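PDB 6XHK: ribulose-5-phosphate reductase 1 from Staphylococcus aureus, which catalyses the NADPH-dependent reduction of D-ribulose 5-phosphate to D-ribitol 5-phosphate, a step in the synthesis of poly(ribitol phosphate) wall teichoic acid. Local coordinates for residues A[165-170]-A[225-230]; A[193-198]-A[219-224]; A[241-246]-A[272-277]. One frame throughout, in Å; residues are numbered along the deposited sequence.

Contact 1 (A[165-170]-A[225-230]). With NDP (NADPH dihydro-nicotinamide-adenine-dinucleotide phosphate), chain B.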
loop_
_atom_site.group_PDB
_atom_site.type_symbol
_atom_site.label_atom_id
_atom_site.label_comp_id
_atom_site.label_asym_id
_atom_site.label_seq_id
_atom_site.Cartn_x
_atom_site.Cartn_y
_atom_site.Cartn_z
ATOM N N ASN A 165 21.485 -7.121 -11.316
ATOM C CA ASN A 165 21.683 -6.623 -9.960
ATOM C C ASN A 165 21.271 -7.693 -8.951
ATOM O O ASN A 165 21.047 -8.855 -9.291
ATOM C CB ASN A 165 20.938 -5.302 -9.749
ATOM C CG ASN A 165 21.582 -4.134 -10.491
ATOM O OD1 ASN A 165 21.512 -4.037 -11.714
ATOM N ND2 ASN A 165 22.233 -3.248 -9.742
ATOM N N THR A 166 21.205 -7.307 -7.680
ATOM C CA THR A 166 20.830 -8.218 -6.599
ATOM C C THR A 166 20.190 -7.406 -5.484
ATOM O O THR A 166 20.868 -6.618 -4.830
ATOM C CB THR A 166 22.029 -8.978 -6.068
ATOM O OG1 THR A 166 22.561 -9.795 -7.115
ATOM C CG2 THR A 166 21.631 -9.826 -4.857
ATOM N N PHE A 167 18.907 -7.630 -5.236
ATOM C CA PHE A 167 18.149 -6.811 -4.305
ATOM C C PHE A 167 18.009 -7.461 -2.929
ATOM O O PHE A 167 17.997 -8.686 -2.793
ATOM C CB PHE A 167 16.774 -6.514 -4.890
ATOM C CG PHE A 167 16.821 -5.897 -6.250
ATOM C CD1 PHE A 167 16.863 -4.513 -6.389
ATOM C CD2 PHE A 167 16.780 -6.680 -7.390
ATOM C CE1 PHE A 167 16.889 -3.920 -7.641
ATOM C CE2 PHE A 167 16.802 -6.098 -8.649
ATOM C CZ PHE A 167 16.859 -4.719 -8.776
ATOM N N GLY A 168 17.928 -6.619 -1.901
ATOM C CA GLY A 168 17.529 -7.052 -0.575
ATOM C C GLY A 168 16.285 -6.301 -0.135
ATOM O O GLY A 168 16.088 -5.142 -0.498
ATOM N N ILE A 169 15.435 -6.979 0.638
ATOM C CA ILE A 169 14.173 -6.421 1.124
ATOM C C ILE A 169 14.059 -6.743 2.612
ATOM O O ILE A 169 14.020 -7.920 2.993
ATOM C CB ILE A 169 12.968 -6.996 0.362
ATOM C CG1 ILE A 169 13.027 -6.586 -1.103
ATOM C CG2 ILE A 169 11.695 -6.470 0.956
ATOM C CD1 ILE A 169 12.024 -7.265 -1.983
ATOM N N TRP A 170 14.026 -5.712 3.459
ATOM C CA TRP A 170 13.755 -5.907 4.883
ATOM C C TRP A 170 12.268 -5.736 5.170
ATOM O O TRP A 170 11.637 -4.797 4.678
ATOM C CB TRP A 170 14.557 -4.949 5.774
ATOM C CG TRP A 170 15.869 -5.496 6.273
ATOM C CD1 TRP A 170 16.194 -5.819 7.573
ATOM C CD2 TRP A 170 17.031 -5.767 5.492
ATOM N NE1 TRP A 170 17.487 -6.299 7.635
ATOM C CE2 TRP A 170 18.022 -6.273 6.372
ATOM C CE3 TRP A 170 17.336 -5.641 4.128
ATOM C CZ2 TRP A 170 19.281 -6.641 5.931
ATOM C CZ3 TRP A 170 18.587 -6.020 3.695
ATOM C CH2 TRP A 170 19.545 -6.510 4.592
ATOM N N HIS A 225 21.430 -3.228 -3.853
ATOM C CA HIS A 225 20.307 -2.300 -3.753
ATOM C C HIS A 225 19.332 -2.874 -2.734
ATOM O O HIS A 225 19.097 -4.087 -2.720
ATOM C CB HIS A 225 19.585 -2.129 -5.094
ATOM C CG HIS A 225 20.228 -1.150 -6.022
ATOM N ND1 HIS A 225 21.513 -1.303 -6.491
ATOM C CD2 HIS A 225 19.760 -0.010 -6.578
ATOM C CE1 HIS A 225 21.815 -0.296 -7.289
ATOM N NE2 HIS A 225 20.768 0.506 -7.357
ATOM N N ALA A 226 18.744 -2.024 -1.896
ATOM C CA ALA A 226 17.889 -2.550 -0.836
ATOM C C ALA A 226 16.666 -1.671 -0.651
ATOM O O ALA A 226 16.649 -0.509 -1.061
ATOM C CB ALA A 226 18.648 -2.693 0.481
ATOM N N PHE A 227 15.633 -2.270 -0.034
ATOM C CA PHE A 227 14.322 -1.657 0.195
ATOM C C PHE A 227 13.948 -1.854 1.652
ATOM O O PHE A 227 13.903 -2.990 2.131
ATOM C CB PHE A 227 13.257 -2.284 -0.688
ATOM C CG PHE A 227 13.405 -1.943 -2.102
ATOM C CD1 PHE A 227 12.790 -0.826 -2.623
ATOM C CD2 PHE A 227 14.176 -2.739 -2.932
ATOM C CE1 PHE A 227 12.926 -0.496 -3.963
ATOM C CE2 PHE A 227 14.333 -2.418 -4.274
ATOM C CZ PHE A 227 13.704 -1.290 -4.796
ATOM N N GLU A 228 13.693 -0.764 2.359
ATOM C CA GLU A 228 13.263 -0.826 3.751
ATOM C C GLU A 228 11.737 -0.745 3.818
ATOM O O GLU A 228 11.162 0.332 3.614
ATOM C CB GLU A 228 13.909 0.285 4.571
ATOM C CG GLU A 228 13.744 0.086 6.062
ATOM C CD GLU A 228 12.668 1.004 6.651
ATOM O OE1 GLU A 228 12.082 1.834 5.905
ATOM O OE2 GLU A 228 12.418 0.898 7.868
ATOM N N CYS A 229 11.091 -1.885 4.115
ATOM C CA CYS A 229 9.639 -2.035 4.159
ATOM C C CYS A 229 9.176 -2.432 5.559
ATOM O O CYS A 229 8.245 -3.234 5.736
ATOM C CB CYS A 229 9.174 -3.048 3.123
ATOM S SG CYS A 229 9.768 -2.766 1.483
ATOM N N VAL A 230 9.873 -1.880 6.556
ATOM C CA VAL A 230 9.614 -2.014 7.986
ATOM C C VAL A 230 9.302 -0.621 8.521
ATOM O O VAL A 230 9.891 0.364 8.074
ATOM C CB VAL A 230 10.859 -2.598 8.691
ATOM C CG1 VAL A 230 10.665 -2.757 10.179
ATOM C CG2 VAL A 230 11.274 -3.860 8.040
HETATM P PA NDP B . 3.455 -4.865 8.556
HETATM O O1A NDP B . 2.579 -4.919 9.775
HETATM O O2A NDP B . 3.007 -5.914 7.545
HETATM O O5B NDP B . 5.036 -5.072 9.026
HETATM C C5B NDP B . 6.038 -5.542 8.064
HETATM C C4B NDP B . 6.926 -6.691 8.673
HETATM O O4B NDP B . 8.098 -6.267 9.065
HETATM C C3B NDP B . 6.261 -7.292 9.945
HETATM O O3B NDP B . 5.989 -8.614 9.776
HETATM C C2B NDP B . 7.282 -7.198 11.072
HETATM O O2B NDP B . 7.178 -8.501 11.785
HETATM C C1B NDP B . 8.418 -7.083 10.430
HETATM N N9A NDP B . 9.517 -6.503 11.209
HETATM C C8A NDP B . 9.498 -5.945 12.453
HETATM N N7A NDP B . 10.763 -5.552 12.776
HETATM C C5A NDP B . 11.542 -5.864 11.753
HETATM C C6A NDP B . 13.049 -5.675 11.542
HETATM N N6A NDP B . 13.829 -5.042 12.583
HETATM N N1A NDP B . 13.637 -6.123 10.324
HETATM C C2A NDP B . 12.839 -6.755 9.296
HETATM N N3A NDP B . 11.388 -6.929 9.511
HETATM C C4A NDP B . 10.776 -6.457 10.785
HETATM O O3 NDP B . 3.320 -3.367 7.785
HETATM P PN NDP B . 3.601 -3.077 6.136
HETATM O O1N NDP B . 4.426 -4.208 5.516
HETATM O O2N NDP B . 2.297 -3.040 5.410
HETATM O O5D NDP B . 4.349 -1.593 6.018
HETATM C C5D NDP B . 5.041 -1.051 7.164
HETATM C C4D NDP B . 5.340 0.365 7.120
HETATM O O4D NDP B . 5.155 1.003 5.680
HETATM C C3D NDP B . 4.421 1.204 8.040
HETATM O O3D NDP B . 5.219 2.190 8.828
HETATM C C2D NDP B . 3.548 1.814 7.201
HETATM O O2D NDP B . 2.967 3.048 7.729
HETATM C C1D NDP B . 4.415 2.084 5.846
HETATM N N1N NDP B . 3.625 2.475 4.659
HETATM C C2N NDP B . 4.207 3.502 3.790
HETATM C C3N NDP B . 3.435 4.162 2.635
HETATM C C7N NDP B . 4.168 5.276 1.782
HETATM O O7N NDP B . 3.525 6.087 1.159
HETATM N N7N NDP B . 5.632 5.304 1.759
HETATM C C4N NDP B . 2.096 3.532 2.177
HETATM C C5N NDP B . 1.455 2.621 3.248
HETATM C C6N NDP B . 2.315 1.912 4.316
HETATM P P2B NDP B . 6.656 -8.423 13.324
HETATM O O1X NDP B . 7.378 -7.338 14.094
HETATM O O2X NDP B . 5.175 -8.084 13.294
HETATM O O3X NDP B . 6.921 -9.771 13.975
#

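Contact 2 (A[193-198]-A[219-224]). With NDP (NADPH dihydro-nicotinamide-adenine-dinucleotide phosphate), chain B.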
loop_
_atom_site.group_PDB
_atom_site.type_symbol
_atom_site.label_atom_id
_atom_site.label_comp_id
_atom_site.label_asym_id
_atom_site.label_seq_id
_atom_site.Cartn_x
_atom_site.Cartn_y
_atom_site.Cartn_z
ATOM N N TYR A 193 16.614 -11.207 -2.167
ATOM C CA TYR A 193 16.719 -11.730 -0.808
ATOM C C TYR A 193 15.743 -10.969 0.083
ATOM O O TYR A 193 15.611 -9.749 -0.036
ATOM C CB TYR A 193 18.159 -11.576 -0.235
ATOM C CG TYR A 193 19.289 -12.259 -0.992
ATOM C CD1 TYR A 193 19.039 -13.276 -1.901
ATOM C CD2 TYR A 193 20.603 -11.837 -0.836
ATOM C CE1 TYR A 193 20.059 -13.885 -2.605
ATOM C CE2 TYR A 193 21.629 -12.438 -1.536
ATOM C CZ TYR A 193 21.352 -13.464 -2.422
ATOM O OH TYR A 193 22.376 -14.070 -3.121
ATOM N N VAL A 194 15.077 -11.679 0.993
ATOM C CA VAL A 194 14.095 -11.083 1.895
ATOM C C VAL A 194 14.527 -11.394 3.325
ATOM O O VAL A 194 14.929 -12.524 3.629
ATOM C CB VAL A 194 12.661 -11.598 1.604
ATOM C CG1 VAL A 194 11.654 -11.118 2.652
ATOM C CG2 VAL A 194 12.222 -11.195 0.213
ATOM N N PHE A 195 14.462 -10.388 4.192
ATOM C CA PHE A 195 14.856 -10.507 5.591
ATOM C C PHE A 195 13.656 -10.195 6.468
ATOM O O PHE A 195 13.016 -9.147 6.303
ATOM C CB PHE A 195 16.021 -9.555 5.922
ATOM C CG PHE A 195 17.217 -9.743 5.028
ATOM C CD1 PHE A 195 17.240 -9.188 3.753
ATOM C CD2 PHE A 195 18.292 -10.512 5.443
ATOM C CE1 PHE A 195 18.318 -9.384 2.920
ATOM C CE2 PHE A 195 19.353 -10.709 4.620
ATOM C CZ PHE A 195 19.365 -10.147 3.350
ATOM N N GLY A 196 13.355 -11.095 7.402
ATOM C CA GLY A 196 12.209 -10.873 8.251
ATOM C C GLY A 196 12.381 -11.469 9.618
ATOM O O GLY A 196 13.506 -11.762 10.018
ATOM N N LYS A 197 11.270 -11.700 10.317
ATOM C CA LYS A 197 11.285 -12.150 11.707
ATOM C C LYS A 197 10.562 -13.475 11.991
ATOM O O LYS A 197 10.879 -14.101 13.005
ATOM C CB LYS A 197 10.670 -11.076 12.623
ATOM C CG LYS A 197 11.473 -9.800 12.781
ATOM C CD LYS A 197 10.779 -8.798 13.703
ATOM C CE LYS A 197 10.772 -9.262 15.164
ATOM N NZ LYS A 197 10.572 -8.176 16.173
ATOM N N THR A 198 9.598 -13.912 11.172
ATOM C CA THR A 198 8.720 -15.026 11.536
ATOM C C THR A 198 8.614 -16.033 10.401
ATOM O O THR A 198 8.460 -15.646 9.237
ATOM C CB THR A 198 7.312 -14.533 11.899
ATOM O OG1 THR A 198 6.948 -13.439 11.050
ATOM C CG2 THR A 198 7.266 -14.086 13.347
ATOM N N GLU A 219 27.617 -14.438 7.489
ATOM C CA GLU A 219 28.708 -13.604 7.004
ATOM C C GLU A 219 28.941 -13.898 5.528
ATOM O O GLU A 219 28.743 -15.020 5.050
ATOM C CB GLU A 219 30.001 -13.838 7.805
ATOM N N GLY A 220 29.314 -12.863 4.790
ATOM C CA GLY A 220 29.601 -13.027 3.384
ATOM C C GLY A 220 28.445 -12.764 2.455
ATOM O O GLY A 220 28.617 -12.865 1.235
ATOM N N LEU A 221 27.274 -12.438 2.981
ATOM C CA LEU A 221 26.121 -12.233 2.130
ATOM C C LEU A 221 26.164 -10.819 1.591
ATOM O O LEU A 221 26.571 -9.885 2.288
ATOM C CB LEU A 221 24.837 -12.475 2.918
ATOM C CG LEU A 221 23.502 -12.570 2.183
ATOM C CD1 LEU A 221 23.463 -13.800 1.272
ATOM C CD2 LEU A 221 22.431 -12.633 3.237
ATOM N N THR A 222 25.769 -10.662 0.331
ATOM C CA THR A 222 25.982 -9.361 -0.281
ATOM C C THR A 222 24.925 -9.057 -1.335
ATOM O O THR A 222 24.362 -9.963 -1.956
ATOM C CB THR A 222 27.375 -9.279 -0.900
ATOM O OG1 THR A 222 27.616 -7.928 -1.307
ATOM C CG2 THR A 222 27.484 -10.221 -2.109
ATOM N N PHE A 223 24.707 -7.757 -1.548
ATOM C CA PHE A 223 23.701 -7.217 -2.458
ATOM C C PHE A 223 24.017 -5.744 -2.687
ATOM O O PHE A 223 24.703 -5.115 -1.875
ATOM C CB PHE A 223 22.294 -7.351 -1.875
ATOM C CG PHE A 223 22.168 -6.809 -0.474
ATOM C CD1 PHE A 223 22.418 -7.614 0.629
ATOM C CD2 PHE A 223 21.790 -5.481 -0.268
ATOM C CE1 PHE A 223 22.291 -7.101 1.909
ATOM C CE2 PHE A 223 21.667 -4.967 1.004
ATOM C CZ PHE A 223 21.916 -5.773 2.095
ATOM N N ASP A 224 23.478 -5.180 -3.778
ATOM C CA ASP A 224 23.808 -3.806 -4.146
ATOM C C ASP A 224 22.676 -2.795 -4.016
ATOM O O ASP A 224 22.951 -1.590 -4.064
ATOM C CB ASP A 224 24.377 -3.732 -5.581
ATOM C CG ASP A 224 23.601 -4.557 -6.586
ATOM O OD1 ASP A 224 23.243 -5.710 -6.268
ATOM O OD2 ASP A 224 23.333 -4.040 -7.694
HETATM P PA NDP B . 3.455 -4.865 8.556
HETATM O O1A NDP B . 2.579 -4.919 9.775
HETATM O O2A NDP B . 3.007 -5.914 7.545
HETATM O O5B NDP B . 5.036 -5.072 9.026
HETATM C C5B NDP B . 6.038 -5.542 8.064
HETATM C C4B NDP B . 6.926 -6.691 8.673
HETATM O O4B NDP B . 8.098 -6.267 9.065
HETATM C C3B NDP B . 6.261 -7.292 9.945
HETATM O O3B NDP B . 5.989 -8.614 9.776
HETATM C C2B NDP B . 7.282 -7.198 11.072
HETATM O O2B NDP B . 7.178 -8.501 11.785
HETATM C C1B NDP B . 8.418 -7.083 10.430
HETATM N N9A NDP B . 9.517 -6.503 11.209
HETATM C C8A NDP B . 9.498 -5.945 12.453
HETATM N N7A NDP B . 10.763 -5.552 12.776
HETATM C C5A NDP B . 11.542 -5.864 11.753
HETATM C C6A NDP B . 13.049 -5.675 11.542
HETATM N N6A NDP B . 13.829 -5.042 12.583
HETATM N N1A NDP B . 13.637 -6.123 10.324
HETATM C C2A NDP B . 12.839 -6.755 9.296
HETATM N N3A NDP B . 11.388 -6.929 9.511
HETATM C C4A NDP B . 10.776 -6.457 10.785
HETATM O O3 NDP B . 3.320 -3.367 7.785
HETATM P PN NDP B . 3.601 -3.077 6.136
HETATM O O1N NDP B . 4.426 -4.208 5.516
HETATM O O2N NDP B . 2.297 -3.040 5.410
HETATM O O5D NDP B . 4.349 -1.593 6.018
HETATM C C5D NDP B . 5.041 -1.051 7.164
HETATM C C4D NDP B . 5.340 0.365 7.120
HETATM O O4D NDP B . 5.155 1.003 5.680
HETATM C C3D NDP B . 4.421 1.204 8.040
HETATM O O3D NDP B . 5.219 2.190 8.828
HETATM C C2D NDP B . 3.548 1.814 7.201
HETATM O O2D NDP B . 2.967 3.048 7.729
HETATM C C1D NDP B . 4.415 2.084 5.846
HETATM N N1N NDP B . 3.625 2.475 4.659
HETATM C C2N NDP B . 4.207 3.502 3.790
HETATM C C3N NDP B . 3.435 4.162 2.635
HETATM C C7N NDP B . 4.168 5.276 1.782
HETATM O O7N NDP B . 3.525 6.087 1.159
HETATM N N7N NDP B . 5.632 5.304 1.759
HETATM C C4N NDP B . 2.096 3.532 2.177
HETATM C C5N NDP B . 1.455 2.621 3.248
HETATM C C6N NDP B . 2.315 1.912 4.316
HETATM P P2B NDP B . 6.656 -8.423 13.324
HETATM O O1X NDP B . 7.378 -7.338 14.094
HETATM O O2X NDP B . 5.175 -8.084 13.294
HETATM O O3X NDP B . 6.921 -9.771 13.975
#

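Contact 3 (A[241-246]-A[272-277])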
loop_
_atom_site.group_PDB
_atom_site.type_symbol
_atom_site.label_atom_id
_atom_site.label_comp_id
_atom_site.label_asym_id
_atom_site.label_seq_id
_atom_site.Cartn_x
_atom_site.Cartn_y
_atom_site.Cartn_z
ATOM N N GLN A 241 21.073 -2.536 9.933
ATOM C CA GLN A 241 21.487 -3.803 9.317
ATOM C C GLN A 241 21.774 -3.680 7.822
ATOM O O GLN A 241 22.807 -4.155 7.342
ATOM C CB GLN A 241 20.450 -4.885 9.551
ATOM C CG GLN A 241 20.937 -6.009 10.398
ATOM C CD GLN A 241 19.888 -7.039 10.585
ATOM O OE1 GLN A 241 18.886 -7.048 9.862
ATOM N NE2 GLN A 241 20.119 -7.958 11.519
ATOM N N MET A 242 20.854 -3.110 7.049
ATOM C CA MET A 242 21.165 -2.979 5.628
ATOM C C MET A 242 22.362 -2.061 5.373
ATOM O O MET A 242 23.158 -2.346 4.471
ATOM C CB MET A 242 19.930 -2.558 4.825
ATOM C CG MET A 242 19.081 -1.465 5.405
ATOM S SD MET A 242 17.331 -1.822 5.078
ATOM C CE MET A 242 17.306 -1.563 3.321
ATOM N N ILE A 243 22.545 -0.997 6.164
ATOM C CA ILE A 243 23.774 -0.218 6.052
ATOM C C ILE A 243 24.986 -1.139 6.199
ATOM O O ILE A 243 25.918 -1.104 5.386
ATOM C CB ILE A 243 23.777 0.929 7.088
ATOM C CG1 ILE A 243 22.902 2.111 6.648
ATOM C CG2 ILE A 243 25.197 1.426 7.360
ATOM C CD1 ILE A 243 22.689 3.138 7.737
ATOM N N ASP A 244 24.959 -2.021 7.208
ATOM C CA ASP A 244 26.124 -2.860 7.499
ATOM C C ASP A 244 26.399 -3.876 6.401
ATOM O O ASP A 244 27.562 -4.114 6.053
ATOM C CB ASP A 244 25.970 -3.578 8.838
ATOM C CG ASP A 244 25.962 -2.624 10.009
ATOM O OD1 ASP A 244 25.732 -1.416 9.811
ATOM O OD2 ASP A 244 26.246 -3.072 11.135
ATOM N N TYR A 245 25.360 -4.491 5.847
ATOM C CA TYR A 245 25.570 -5.613 4.939
ATOM C C TYR A 245 25.639 -5.218 3.462
ATOM O O TYR A 245 26.037 -6.043 2.634
ATOM C CB TYR A 245 24.467 -6.675 5.135
ATOM C CG TYR A 245 24.590 -7.514 6.408
ATOM C CD1 TYR A 245 24.053 -7.066 7.613
ATOM C CD2 TYR A 245 25.286 -8.736 6.409
ATOM C CE1 TYR A 245 24.178 -7.806 8.777
ATOM C CE2 TYR A 245 25.421 -9.490 7.569
ATOM C CZ TYR A 245 24.864 -9.013 8.751
ATOM O OH TYR A 245 24.984 -9.742 9.911
ATOM N N ILE A 246 25.293 -3.997 3.097
ATOM C CA ILE A 246 25.116 -3.681 1.682
ATOM C C ILE A 246 26.474 -3.437 1.027
ATOM O O ILE A 246 27.394 -2.868 1.639
ATOM C CB ILE A 246 24.152 -2.481 1.506
ATOM C CG1 ILE A 246 23.818 -2.274 0.029
ATOM C CG2 ILE A 246 24.704 -1.193 2.125
ATOM C CD1 ILE A 246 22.906 -1.146 -0.213
ATOM N N LYS A 272 31.194 3.974 3.172
ATOM C CA LYS A 272 30.742 3.067 2.124
ATOM C C LYS A 272 30.124 3.763 0.922
ATOM O O LYS A 272 29.855 3.092 -0.075
ATOM C CB LYS A 272 29.718 2.087 2.671
ATOM C CG LYS A 272 30.210 1.006 3.569
ATOM C CD LYS A 272 29.245 -0.149 3.419
ATOM C CE LYS A 272 29.518 -1.286 4.349
ATOM N NZ LYS A 272 28.455 -2.279 4.173
ATOM N N GLY A 273 29.874 5.066 0.986
ATOM C CA GLY A 273 29.383 5.774 -0.179
ATOM C C GLY A 273 27.946 5.476 -0.511
ATOM O O GLY A 273 27.560 5.515 -1.687
ATOM N N LEU A 274 27.134 5.190 0.502
ATOM C CA LEU A 274 25.769 4.735 0.303
ATOM C C LEU A 274 24.862 5.904 -0.070
ATOM O O LEU A 274 25.034 7.036 0.400
ATOM C CB LEU A 274 25.257 4.072 1.574
ATOM C CG LEU A 274 26.112 2.906 2.050
ATOM C CD1 LEU A 274 25.473 2.298 3.271
ATOM C CD2 LEU A 274 26.327 1.857 0.950
ATOM N N THR A 275 23.881 5.617 -0.929
ATOM C CA THR A 275 22.832 6.577 -1.277
ATOM C C THR A 275 21.498 6.103 -0.699
ATOM O O THR A 275 21.072 4.970 -0.950
ATOM C CB THR A 275 22.725 6.756 -2.797
ATOM O OG1 THR A 275 24.001 7.123 -3.325
ATOM C CG2 THR A 275 21.791 7.865 -3.114
ATOM N N LEU A 276 20.844 6.966 0.070
ATOM C CA LEU A 276 19.563 6.665 0.711
ATOM C C LEU A 276 18.481 7.552 0.118
ATOM O O LEU A 276 18.597 8.777 0.173
ATOM C CB LEU A 276 19.633 6.877 2.222
ATOM C CG LEU A 276 20.385 5.842 3.054
ATOM C CD1 LEU A 276 21.821 5.766 2.675
ATOM C CD2 LEU A 276 20.280 6.221 4.516
ATOM N N ILE A 277 17.427 6.937 -0.429
ATOM C CA ILE A 277 16.373 7.649 -1.151
ATOM C C ILE A 277 15.042 7.412 -0.424
ATOM O O ILE A 277 14.680 6.248 -0.163
ATOM C CB ILE A 277 16.281 7.166 -2.606
ATOM C CG1 ILE A 277 17.657 7.199 -3.257
ATOM C CG2 ILE A 277 15.406 8.124 -3.399
ATOM C CD1 ILE A 277 17.655 6.787 -4.704
#

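Contact 1 (A[165-170]-A[225-230])
Phe-167 lays one side of its ring along His-225 and Phe-227: its CD1 is 3.8 Å from CB of His-225 and 3.9 Å from CE2 of Phe-227. The three side chains point the same way, and the Phe-227 ring receives CD1 at its edge, in plane. The strand register puts them on one face of the sheet, Phe-167 being paired with His-225 and Phe-227 lying two residues on; CG beside the backbone N in all three (chi1 -55° for Phe-167) gives their rings a similar tilt. Ile-169 joins that face, where helix 174-186 packs on it and on Phe-227.

The backbones run parallel, their strand axes 18° apart, and four hydrogen bonds of 2.9 to 3.0 Å hold the register: Gly-168 N to His-225 O, Phe-227 N to Gly-168 O, Trp-170 N to Phe-227 O and Cys-229 N to Trp-170 O. Each strand thus uses its N-H and C=O groups in the alternation of parallel pairing.

On the other face lie Trp-170, Ala-226 and Glu-228, against helix 232-245. The indole NE1 is hydrogen-bonded to Gln-241, and Glu-228 OE1 accepts from the amide of Gly-256. At the C-terminal ends the cofactor arrives: NDP N1A sits at the edge of the indole, 3.8 Å from CD1 of Trp-170, while Val-230 CG2 lies 3.4 Å from NDP N3A. Two adjacent central parallel strands, with the dinucleotide adenine at their C-terminal ends, are characteristic of the dinucleotide-binding Rossmann fold, which zinc-containing alcohol dehydrogenases share.

Contact 2 (A[193-198]-A[219-224])
Chi1 of -169° turns CG of Leu-221 away from its own N, and chi2 of 66° then sets CD1 toward Tyr-193 and CD2 toward Phe-195. These two aromatics, two residues apart on strand 191-196, share a face of it, and their like chi1 values, both near -60°, turn the rings in a similar way toward Leu-221. CD1 of Leu-221 lies 3.6 Å from CE2 of Tyr-193, in an oblique crossing of the two side chains. CD2 of Leu-221 reaches the rim of the other ring: it is 3.9 Å from CE2 of Phe-195, near the ring plane, so the methyl meets the edge and Leu-221 and Phe-195 approach from opposite directions.

Phe-223 adds a looser touch, its CE1 being 4.5 Å from CZ of Phe-195. Thr-222 contributes backbone rather than side chain, with its carbonyl O 3.7 Å from CE2 of Tyr-193. Beyond the two segments, the Phe-195 ring stacks with Trp-170 and also meets Phe-212, whereas Tyr-193 and Phe-212 are edge-to-face; Leu-221 therefore adds an aliphatic element to an aromatic cluster.

Farther along strand 191-196 the chain turns to the cofactor. Phe-195 O is 3.8 Å from NDP C2A, and the Lys-197 chain, bent at chi3, lies over a face of the adenine, with its CD 3.4 Å from NDP C8A. Its NZ stands 3.9 Å from NDP O1X of the 2'-phosphate, near enough for electrostatic attraction to be likely. The segments themselves touch through carbon atoms and one carbonyl O lying against a ring, without a hydrogen bond between them, which implies that their association rests on shape and hydrophobic burial rather than directional polar bonds.

Contact 3 (A[241-246]-A[272-277])
Lys-272 drives an extended side chain against the end of helix 232-245, where its NZ is gripped by three backbone carbonyls, whereas the neighbouring Asp-244 side chain stays on the exposed side. NZ donates to Asp-244 O and to Ile-246 O, each at 2.8 Å, and to Ile-243 O at 3.0 Å. The bonds differ in direction: Ile-243 O and Ile-246 O are approached in their carbonyl planes, but the donor stands above the plane of Asp-244 C=O, 68° out of it. An ammonium set among C-terminal carbonyls should interact favourably with the negative end of the helix dipole.

Beside this polar grip the contact is apolar. Leu-274 and Ile-246 run alongside each other, pointing opposite ways, with CD2 of Leu-274 3.6 Å from CG2 of Ile-246, and CD1 of Leu-274 reaches CG2 of Ile-243 at 4.2 Å. In the Rossmann domain this joins a helix flanking the parallel sheet to the approach of edge strand 275-278. Gly-273 makes the turn between, ending helix 266-272 in a Schellman motif with positive phi (73°), and Lys-272 and Leu-274, on either side of it in sequence, both point toward helix 232-245.

Val-269 backs Leu-274, and Leu-268 touches Ile-243. On the looser side, the carboxylate of Asp-244 does not pair with the lysine: OD1 of Asp-244 remains 6.3 Å from NZ of Lys-272.

After the N-terminal strands and helices of the GroES-like part, the chain enters the parallel sheet at strand 166-170, and contact 1 closes only when strand 225-228 returns beside it, 55 residues on. Within that excursion contact 2 opens and closes, as strand 191-196 meets the segment leading into 225-228. Contact 3 follows in series, joining helix 232-245 to the start of strand 275-278, with no crossing. Strand 166-170 of contact 1 and strand 191-196 of contact 2 are neighbours in the six-stranded parallel sheet, and both contacts touch NADPH. Met-242, packed on Ala-226, ties contact 3 to contact 1, while Ile-246 packs on Phe-223 of contact 2.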